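PDB 4NES: UDP-N-acetylglucosamine 2-epimerase from Methanocaldococcus jannaschii, which probably catalyses the reversible epimerization of UDP-N-acetylglucosamine at C-2 to give UDP-N-acetylmannosamine, the activated donor of ManNAc. Local coordinates for residues S141-P146 against N152-E157; E24-D29 against R356-L361; E227-Y232 against N260-I265. All coordinates share one frame; numbering follows the deposited sequence.

Contact 1: residues S141-P146 against N152-E157; sequences SYLFAP and NNLLRE
Leu143 and Leu154 share the same first torsion, each with CG opposite its own carbonyl carbon and beside the backbone N (chi1 -68° and -64°), and in each the branch is thereby carried across toward the other. They differ one bond further out: Leu154 is nearly staggered, whereas Leu143, with chi2 at 101°, is turned well away from a staggered position. With the two side chains crossing at a slant, the methyls meet as CD2 of Leu143 against CD2 of Leu154 at 3.7 Å. The other branch of Leu154 lies along the stem of its partner, CD1 standing 4.1 Å from Leu143 CB and as far from its CD2. That same CD1 is the nearest atom of Leu154 to Ala145, whose CB stands off at 4.4 Å, a looser touch at the edge of the pair. The contact belongs to a beta-alpha-beta crossover: strand 142-145 leads into helix 148-156, which returns the chain to strand 164-166, the neighbouring parallel strand in the Rossmann-like sheet of the N-terminal half. Strand alternation explains the choice of residues, since Leu143 and Ala145 point toward the helix while Phe144 between them points away. Leu154 also rests on Ile164 of the returning strand and on Ile159. Toward the end of the segment 152-157, Glu157 N bonds to Leu154 O at 3.0 Å. The buried carboxylate of Glu157 is held by salt bridges from OE2 to Arg121 and Arg125 and by a hydrogen bond between OE1 and His138.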
loop_
_atom_site.group_PDB
_atom_site.type_symbol
_atom_site.label_atom_id
_atom_site.label_comp_id
_atom_site.label_asym_id
_atom_site.label_seq_id
_atom_site.Cartn_x
_atom_site.Cartn_y
_atom_site.Cartn_z
ATOM N N SER A 141 9.321 9.244 0.568
ATOM C CA SER A 141 10.677 9.706 0.312
ATOM C C SER A 141 11.295 10.398 1.529
ATOM O O SER A 141 12.517 10.400 1.694
ATOM C CB SER A 141 10.687 10.646 -0.889
ATOM O OG SER A 141 10.425 9.923 -2.078
ATOM N N TYR A 142 10.450 10.978 2.373
ATOM C CA TYR A 142 10.883 11.560 3.638
ATOM C C TYR A 142 10.011 10.959 4.722
ATOM O O TYR A 142 8.777 10.997 4.625
ATOM C CB TYR A 142 10.698 13.079 3.648
ATOM C CG TYR A 142 11.438 13.819 2.566
ATOM C CD1 TYR A 142 10.888 13.954 1.300
ATOM C CD2 TYR A 142 12.673 14.410 2.816
ATOM C CE1 TYR A 142 11.548 14.640 0.310
ATOM C CE2 TYR A 142 13.343 15.102 1.817
ATOM C CZ TYR A 142 12.770 15.210 0.571
ATOM O OH TYR A 142 13.416 15.895 -0.435
ATOM N N LEU A 143 10.646 10.430 5.766
ATOM C CA LEU A 143 9.929 9.802 6.869
ATOM C C LEU A 143 10.252 10.581 8.122
ATOM O O LEU A 143 11.368 10.502 8.643
ATOM C CB LEU A 143 10.329 8.339 7.015
ATOM C CG LEU A 143 9.814 7.538 5.816
ATOM C CD1 LEU A 143 10.898 7.277 4.799
ATOM C CD2 LEU A 143 9.160 6.243 6.247
ATOM N N PHE A 144 9.287 11.373 8.568
ATOM C CA PHE A 144 9.489 12.226 9.727
ATOM C C PHE A 144 9.019 11.486 10.965
ATOM O O PHE A 144 7.839 11.496 11.308
ATOM C CB PHE A 144 8.771 13.563 9.525
ATOM C CG PHE A 144 9.324 14.353 8.380
ATOM C CD1 PHE A 144 10.623 14.834 8.440
ATOM C CD2 PHE A 144 8.576 14.581 7.230
ATOM C CE1 PHE A 144 11.162 15.558 7.390
ATOM C CE2 PHE A 144 9.104 15.310 6.178
ATOM C CZ PHE A 144 10.401 15.795 6.253
ATOM N N ALA A 145 9.970 10.827 11.620
ATOM C CA ALA A 145 9.699 9.978 12.770
ATOM C C ALA A 145 9.675 10.807 14.048
ATOM O O ALA A 145 10.462 11.744 14.210
ATOM C CB ALA A 145 10.751 8.879 12.863
ATOM N N PRO A 146 8.753 10.491 14.966
ATOM C CA PRO A 146 8.692 11.333 16.172
ATOM C C PRO A 146 9.735 10.943 17.213
ATOM O O PRO A 146 10.110 11.785 18.035
ATOM C CB PRO A 146 7.283 11.071 16.709
ATOM C CG PRO A 146 6.974 9.677 16.221
ATOM C CD PRO A 146 7.591 9.596 14.851
ATOM N N ASN A 152 13.751 3.189 14.567
ATOM C CA ASN A 152 14.176 1.796 14.613
ATOM C C ASN A 152 13.149 0.854 13.984
ATOM O O ASN A 152 13.524 -0.124 13.326
ATOM C CB ASN A 152 14.540 1.388 16.040
ATOM C CG ASN A 152 15.849 1.997 16.492
ATOM O OD1 ASN A 152 16.711 2.306 15.673
ATOM N ND2 ASN A 152 16.008 2.169 17.795
ATOM N N ASN A 153 11.866 1.146 14.169
ATOM C CA ASN A 153 10.811 0.403 13.474
ATOM C C ASN A 153 10.997 0.444 11.964
ATOM O O ASN A 153 10.874 -0.584 11.274
ATOM C CB ASN A 153 9.433 0.962 13.825
ATOM C CG ASN A 153 9.004 0.617 15.225
ATOM O OD1 ASN A 153 9.553 -0.295 15.860
ATOM N ND2 ASN A 153 7.998 1.323 15.714
ATOM N N LEU A 154 11.291 1.628 11.441
ATOM C CA LEU A 154 11.498 1.797 10.015
ATOM C C LEU A 154 12.743 1.055 9.528
ATOM O O LEU A 154 12.705 0.386 8.492
ATOM C CB LEU A 154 11.600 3.282 9.678
ATOM C CG LEU A 154 10.303 4.037 9.964
ATOM C CD1 LEU A 154 10.523 5.532 10.018
ATOM C CD2 LEU A 154 9.260 3.705 8.903
ATOM N N LEU A 155 13.838 1.149 10.274
ATOM C CA LEU A 155 15.076 0.455 9.905
ATOM C C LEU A 155 14.873 -1.062 9.862
ATOM O O LEU A 155 15.394 -1.743 8.973
ATOM C CB LEU A 155 16.219 0.815 10.858
ATOM C CG LEU A 155 16.717 2.258 10.783
ATOM C CD1 LEU A 155 17.711 2.528 11.899
ATOM C CD2 LEU A 155 17.329 2.558 9.416
ATOM N N ARG A 156 14.085 -1.581 10.801
ATOM C CA ARG A 156 13.800 -3.012 10.883
ATOM C C ARG A 156 12.975 -3.500 9.690
ATOM O O ARG A 156 12.969 -4.697 9.372
ATOM C CB ARG A 156 13.066 -3.319 12.192
ATOM C CG ARG A 156 13.071 -4.781 12.582
ATOM C CD ARG A 156 11.909 -5.112 13.505
ATOM N NE ARG A 156 11.224 -6.327 13.072
ATOM C CZ ARG A 156 10.036 -6.346 12.475
ATOM N NH1 ARG A 156 9.375 -5.217 12.252
ATOM N NH2 ARG A 156 9.497 -7.503 12.115
ATOM N N GLU A 157 12.279 -2.584 9.026
ATOM C CA GLU A 157 11.533 -2.909 7.812
ATOM C C GLU A 157 12.324 -2.562 6.552
ATOM O O GLU A 157 11.766 -2.508 5.451
ATOM C CB GLU A 157 10.159 -2.229 7.815
ATOM C CG GLU A 157 9.268 -2.721 8.943
ATOM C CD GLU A 157 7.956 -1.969 9.057
ATOM O OE1 GLU A 157 7.597 -1.206 8.131
ATOM O OE2 GLU A 157 7.271 -2.156 10.088
#

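Contact 2: residues E24-D29 against R356-L361; sequences EKTNID and RIVRIL
Thr26 and Ile28 meet Val358 through methyl groups alone, with no flat group between them; further round the same helix, away from the loop, the guanidinium of Arg356 has Ile360 CD1 over one face, 3.2 Å above the plane and toward its rim. That helix, 353-363, is the C-terminal one of a GT-B fold, and here it packs back onto the Rossmann-like N-terminal half, beside helix 10-23 and the loop leading to strand 30-34. One branch of Val358 does all the touching. Its CG1, opposite the backbone N (chi1 174°), is approached by Thr26 CG2 tip to tip at 4.1 Å, and Ile28 CD1 comes equally near to CG1 while the isoleucine chain slides past in the opposite direction. Ala22 and Leu23 of helix 10-23 also pack on Val358. The loop's shape allows the paired approach: Thr26 places CG2 toward the helix and turns its hydroxyl back to the main chain, where OG1 bonds to Leu23 O and also closes an ST turn, accepting from Ile28 N at 3.1 Å with an N-H...O angle of 162°.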
loop_
_atom_site.group_PDB
_atom_site.type_symbol
_atom_site.label_atom_id
_atom_site.label_comp_id
_atom_site.label_asym_id
_atom_site.label_seq_id
_atom_site.Cartn_x
_atom_site.Cartn_y
_atom_site.Cartn_z
ATOM N N GLU A 24 4.003 29.282 6.295
ATOM C CA GLU A 24 3.579 30.676 6.160
ATOM C C GLU A 24 4.730 31.659 6.293
ATOM O O GLU A 24 4.628 32.800 5.838
ATOM C CB GLU A 24 2.502 31.010 7.190
ATOM C CG GLU A 24 1.148 30.428 6.872
ATOM C CD GLU A 24 0.192 30.585 8.034
ATOM O OE1 GLU A 24 0.651 31.018 9.113
ATOM O OE2 GLU A 24 -1.005 30.272 7.867
ATOM N N LYS A 25 5.821 31.228 6.912
ATOM C CA LYS A 25 6.988 32.097 7.093
ATOM C C LYS A 25 7.998 31.940 5.962
ATOM O O LYS A 25 9.116 32.453 6.051
ATOM C CB LYS A 25 7.691 31.771 8.401
ATOM C CG LYS A 25 6.803 31.907 9.626
ATOM C CD LYS A 25 7.550 31.503 10.886
ATOM C CE LYS A 25 6.690 31.719 12.122
ATOM N NZ LYS A 25 5.403 30.956 12.069
ATOM N N THR A 26 7.616 31.232 4.905
ATOM C CA THR A 26 8.521 30.986 3.789
ATOM C C THR A 26 7.963 31.509 2.478
ATOM O O THR A 26 6.819 31.960 2.406
ATOM C CB THR A 26 8.780 29.474 3.592
ATOM O OG1 THR A 26 7.635 28.856 2.985
ATOM C CG2 THR A 26 9.105 28.791 4.902
ATOM N N ASN A 27 8.779 31.418 1.427
ATOM C CA ASN A 27 8.355 31.754 0.077
ATOM C C ASN A 27 7.839 30.546 -0.711
ATOM O O ASN A 27 7.662 30.618 -1.932
ATOM C CB ASN A 27 9.529 32.369 -0.685
ATOM C CG ASN A 27 9.090 33.129 -1.913
ATOM O OD1 ASN A 27 8.186 33.966 -1.850
ATOM N ND2 ASN A 27 9.720 32.836 -3.046
ATOM N N ILE A 28 7.594 29.435 -0.020
ATOM C CA ILE A 28 7.196 28.203 -0.697
ATOM C C ILE A 28 5.781 28.350 -1.259
ATOM O O ILE A 28 4.900 28.920 -0.608
ATOM C CB ILE A 28 7.289 26.990 0.267
ATOM C CG1 ILE A 28 8.748 26.761 0.682
ATOM C CG2 ILE A 28 6.702 25.739 -0.367
ATOM C CD1 ILE A 28 8.905 25.901 1.909
ATOM N N ASP A 29 5.589 27.865 -2.482
ATOM C CA ASP A 29 4.271 27.776 -3.095
ATOM C C ASP A 29 3.592 26.498 -2.598
ATOM O O ASP A 29 3.987 25.392 -2.970
ATOM C CB ASP A 29 4.431 27.733 -4.617
ATOM C CG ASP A 29 3.111 27.602 -5.350
ATOM O OD1 ASP A 29 2.062 27.961 -4.778
ATOM O OD2 ASP A 29 3.139 27.155 -6.516
ATOM N N ARG A 356 11.246 22.237 11.764
ATOM C CA ARG A 356 12.318 21.343 11.318
ATOM C C ARG A 356 11.919 20.588 10.048
ATOM O O ARG A 356 12.716 20.453 9.120
ATOM C CB ARG A 356 12.709 20.363 12.422
ATOM C CG ARG A 356 13.667 19.263 11.977
ATOM C CD ARG A 356 15.132 19.607 12.215
ATOM N NE ARG A 356 15.957 18.400 12.153
ATOM C CZ ARG A 356 16.709 18.044 11.120
ATOM N NH1 ARG A 356 16.770 18.811 10.054
ATOM N NH2 ARG A 356 17.397 16.905 11.167
ATOM N N ILE A 357 10.673 20.126 10.008
ATOM C CA ILE A 357 10.137 19.442 8.831
ATOM C C ILE A 357 10.190 20.331 7.596
ATOM O O ILE A 357 10.657 19.902 6.537
ATOM C CB ILE A 357 8.705 18.972 9.092
ATOM C CG1 ILE A 357 8.736 17.771 10.038
ATOM C CG2 ILE A 357 8.011 18.574 7.783
ATOM C CD1 ILE A 357 7.371 17.403 10.613
ATOM N N VAL A 358 9.757 21.581 7.733
ATOM C CA VAL A 358 9.787 22.500 6.603
ATOM C C VAL A 358 11.224 22.802 6.158
ATOM O O VAL A 358 11.496 22.900 4.960
ATOM C CB VAL A 358 8.982 23.787 6.910
ATOM C CG1 VAL A 358 9.131 24.813 5.805
ATOM C CG2 VAL A 358 7.517 23.450 7.074
ATOM N N ARG A 359 12.152 22.941 7.107
ATOM C CA ARG A 359 13.559 23.138 6.746
ATOM C C ARG A 359 14.103 21.947 5.953
ATOM O O ARG A 359 14.767 22.124 4.929
ATOM C CB ARG A 359 14.424 23.400 7.987
ATOM C CG ARG A 359 15.885 23.684 7.649
ATOM C CD ARG A 359 16.719 23.872 8.921
ATOM N NE ARG A 359 18.156 23.873 8.642
ATOM C CZ ARG A 359 18.860 24.959 8.345
ATOM N NH1 ARG A 359 18.261 26.140 8.280
ATOM N NH2 ARG A 359 20.163 24.867 8.109
ATOM N N ILE A 360 13.808 20.735 6.413
ATOM C CA ILE A 360 14.265 19.538 5.708
ATOM C C ILE A 360 13.718 19.475 4.285
ATOM O O ILE A 360 14.457 19.156 3.345
ATOM C CB ILE A 360 13.930 18.244 6.490
ATOM C CG1 ILE A 360 14.765 18.184 7.768
ATOM C CG2 ILE A 360 14.181 16.992 5.634
ATOM C CD1 ILE A 360 14.268 17.194 8.811
ATOM N N LEU A 361 12.439 19.801 4.113
ATOM C CA LEU A 361 11.835 19.749 2.788
ATOM C C LEU A 361 12.407 20.843 1.903
ATOM O O LEU A 361 12.542 20.656 0.700
ATOM C CB LEU A 361 10.314 19.869 2.872
ATOM C CG LEU A 361 9.603 18.709 3.562
ATOM C CD1 LEU A 361 8.119 19.030 3.650
ATOM C CD2 LEU A 361 9.837 17.398 2.818
#

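Contact 3: residues E227-Y232 against N260-I265; sequences EIIEIY and NKKIKI
Ile229 meets three residues with its two methyl ends. CG2 lies 3.6 Å from Lys262 CB, alongside the start of a lysine chain that runs the opposite way and then bends off, its NZ forming only a long, weak ion pair with Asp233. CD1 reaches Ile263 CG1 at 3.6 Å, the two isoleucines crossing at about a right angle, and Asn260 ND2 at 3.7 Å. Helix 215-232 is thereby packed against the start of strand 263-266, an outermost strand of the parallel sheet in the C-terminal Rossmann-like half of this GT-B fold. Behind these contacts stands the turn from helix 254-259 into the strand, a type I beta turn closed by Ile263 N and Asn260 O at 3.1 Å. Asn260 fixes it further as an Asx turn: OD1 accepts from Lys262 N at 3.0 Å, the donor tilted 19° from the carbonyl plane. The amide's other end, ND2, gives a hydrogen to a water that in turn binds Glu230 OE2 weakly. With an alanine here the amide is gone, which would probably leave Lys262 N without its side-chain acceptor, the turn less firmly set, Ile229 CD1 short of a neighbour and the water without its stronger partner. Leu257 of helix 254-259 also packs on Ile263.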
loop_
_atom_site.group_PDB
_atom_site.type_symbol
_atom_site.label_atom_id
_atom_site.label_comp_id
_atom_site.label_asym_id
_atom_site.label_seq_id
_atom_site.Cartn_x
_atom_site.Cartn_y
_atom_site.Cartn_z
ATOM N N GLU A 227 -18.601 0.995 36.219
ATOM C CA GLU A 227 -17.982 0.468 37.426
ATOM C C GLU A 227 -16.979 1.434 38.064
ATOM O O GLU A 227 -16.936 1.562 39.291
ATOM C CB GLU A 227 -17.316 -0.866 37.115
ATOM C CG GLU A 227 -17.323 -1.842 38.255
ATOM C CD GLU A 227 -17.072 -3.244 37.780
ATOM O OE1 GLU A 227 -17.995 -3.838 37.188
ATOM O OE2 GLU A 227 -15.952 -3.748 37.991
ATOM N N ILE A 228 -16.167 2.092 37.232
ATOM C CA ILE A 228 -15.257 3.145 37.686
ATOM C C ILE A 228 -16.006 4.187 38.495
ATOM O O ILE A 228 -15.569 4.607 39.563
ATOM C CB ILE A 228 -14.629 3.901 36.483
ATOM C CG1 ILE A 228 -13.470 3.127 35.877
ATOM C CG2 ILE A 228 -14.144 5.296 36.892
ATOM C CD1 ILE A 228 -12.786 3.918 34.780
ATOM N N ILE A 229 -17.142 4.609 37.948
ATOM C CA ILE A 229 -17.975 5.623 38.557
ATOM C C ILE A 229 -18.434 5.202 39.957
ATOM O O ILE A 229 -18.392 5.987 40.901
ATOM C CB ILE A 229 -19.196 5.890 37.670
ATOM C CG1 ILE A 229 -18.759 6.518 36.341
ATOM C CG2 ILE A 229 -20.206 6.760 38.401
ATOM C CD1 ILE A 229 -19.838 6.511 35.280
ATOM N N GLU A 230 -18.862 3.953 40.084
ATOM C CA GLU A 230 -19.380 3.445 41.348
ATOM C C GLU A 230 -18.280 3.233 42.381
ATOM O O GLU A 230 -18.467 3.502 43.566
ATOM C CB GLU A 230 -20.120 2.136 41.098
ATOM C CG GLU A 230 -21.384 2.318 40.285
ATOM C CD GLU A 230 -21.819 1.049 39.587
ATOM O OE1 GLU A 230 -21.142 0.010 39.751
ATOM O OE2 GLU A 230 -22.837 1.098 38.862
ATOM N N ILE A 231 -17.131 2.748 41.926
ATOM C CA ILE A 231 -16.037 2.415 42.828
ATOM C C ILE A 231 -15.296 3.660 43.305
ATOM O O ILE A 231 -14.960 3.776 44.485
ATOM C CB ILE A 231 -15.058 1.419 42.165
ATOM C CG1 ILE A 231 -15.710 0.038 42.073
ATOM C CG2 ILE A 231 -13.744 1.339 42.927
ATOM C CD1 ILE A 231 -14.884 -0.974 41.320
ATOM N N TYR A 232 -15.068 4.601 42.391
ATOM C CA TYR A 232 -14.260 5.777 42.699
ATOM C C TYR A 232 -15.070 7.056 42.914
ATOM O O TYR A 232 -14.507 8.093 43.275
ATOM C CB TYR A 232 -13.193 5.974 41.616
ATOM C CG TYR A 232 -12.222 4.820 41.538
ATOM C CD1 TYR A 232 -11.192 4.697 42.460
ATOM C CD2 TYR A 232 -12.350 3.842 40.564
ATOM C CE1 TYR A 232 -10.307 3.642 42.407
ATOM C CE2 TYR A 232 -11.464 2.775 40.501
ATOM C CZ TYR A 232 -10.443 2.685 41.428
ATOM O OH TYR A 232 -9.561 1.632 41.382
ATOM N N ASN A 260 -27.086 7.683 32.819
ATOM C CA ASN A 260 -26.139 7.741 33.922
ATOM C C ASN A 260 -25.845 9.194 34.272
ATOM O O ASN A 260 -25.219 9.911 33.495
ATOM C CB ASN A 260 -24.854 6.997 33.556
ATOM C CG ASN A 260 -23.979 6.710 34.756
ATOM O OD1 ASN A 260 -23.874 7.528 35.674
ATOM N ND2 ASN A 260 -23.334 5.545 34.755
ATOM N N LYS A 261 -26.300 9.629 35.441
ATOM C CA LYS A 261 -26.207 11.036 35.813
ATOM C C LYS A 261 -24.783 11.466 36.173
ATOM O O LYS A 261 -24.515 12.656 36.354
ATOM C CB LYS A 261 -27.178 11.348 36.955
ATOM C CG LYS A 261 -28.604 10.886 36.683
ATOM C CD LYS A 261 -29.511 11.188 37.860
ATOM C CE LYS A 261 -29.716 12.686 38.035
ATOM N NZ LYS A 261 -30.632 13.252 37.003
ATOM N N LYS A 262 -23.868 10.504 36.261
ATOM C CA LYS A 262 -22.465 10.822 36.525
ATOM C C LYS A 262 -21.653 10.939 35.235
ATOM O O LYS A 262 -20.458 11.231 35.275
ATOM C CB LYS A 262 -21.832 9.788 37.452
ATOM C CG LYS A 262 -22.441 9.764 38.845
ATOM C CD LYS A 262 -22.149 11.048 39.606
ATOM C CE LYS A 262 -20.667 11.182 39.917
ATOM N NZ LYS A 262 -20.431 11.823 41.239
ATOM N N ILE A 263 -22.297 10.702 34.098
ATOM C CA ILE A 263 -21.633 10.878 32.808
ATOM C C ILE A 263 -22.187 12.104 32.101
ATOM O O ILE A 263 -23.393 12.191 31.855
ATOM C CB ILE A 263 -21.815 9.667 31.876
ATOM C CG1 ILE A 263 -21.303 8.388 32.545
ATOM C CG2 ILE A 263 -21.098 9.915 30.553
ATOM C CD1 ILE A 263 -21.465 7.124 31.695
ATOM N N LYS A 264 -21.313 13.051 31.772
ATOM C CA LYS A 264 -21.727 14.181 30.952
ATOM C C LYS A 264 -21.270 13.951 29.521
ATOM O O LYS A 264 -20.072 13.946 29.233
ATOM C CB LYS A 264 -21.168 15.500 31.487
ATOM C CG LYS A 264 -21.579 16.717 30.651
ATOM C CD LYS A 264 -21.898 17.925 31.517
ATOM C CE LYS A 264 -22.247 19.142 30.673
ATOM N NZ LYS A 264 -23.484 18.955 29.864
ATOM N N ILE A 265 -22.230 13.738 28.627
ATOM C CA ILE A 265 -21.931 13.518 27.223
ATOM C C ILE A 265 -21.928 14.850 26.508
ATOM O O ILE A 265 -22.887 15.621 26.602
ATOM C CB ILE A 265 -22.969 12.603 26.554
ATOM C CG1 ILE A 265 -23.100 11.288 27.329
ATOM C CG2 ILE A 265 -22.582 12.336 25.107
ATOM C CD1 ILE A 265 -24.122 10.326 26.735
HETATM O O HOH W 1 -22.260 4.053 37.183
#

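Overall arrangement
Contact 1 is fully buried, while contacts 2 and 3 are partly so, nearer the surface. All three are joined by van der Waals packing; contact 1 uses only apolar residues, contact 2 a threonine methyl as well, contact 3 an amide and the stem of a lysine. In 141-146 with 152-157 the charges gather around Glu157, whereas in contacts 2 and 3 a threonine or asparagine shapes the turn, and contact 3 adds a water bridge, weak on its Glu230 side. Contacts 1 and 2 share one half of the fold and touch: Phe144 and Tyr142 meet Ile357, Ile360 and Leu361. Contact 3 lies in the other half, its centre about 41 Å and about 47 Å from those of contacts 1 and 2.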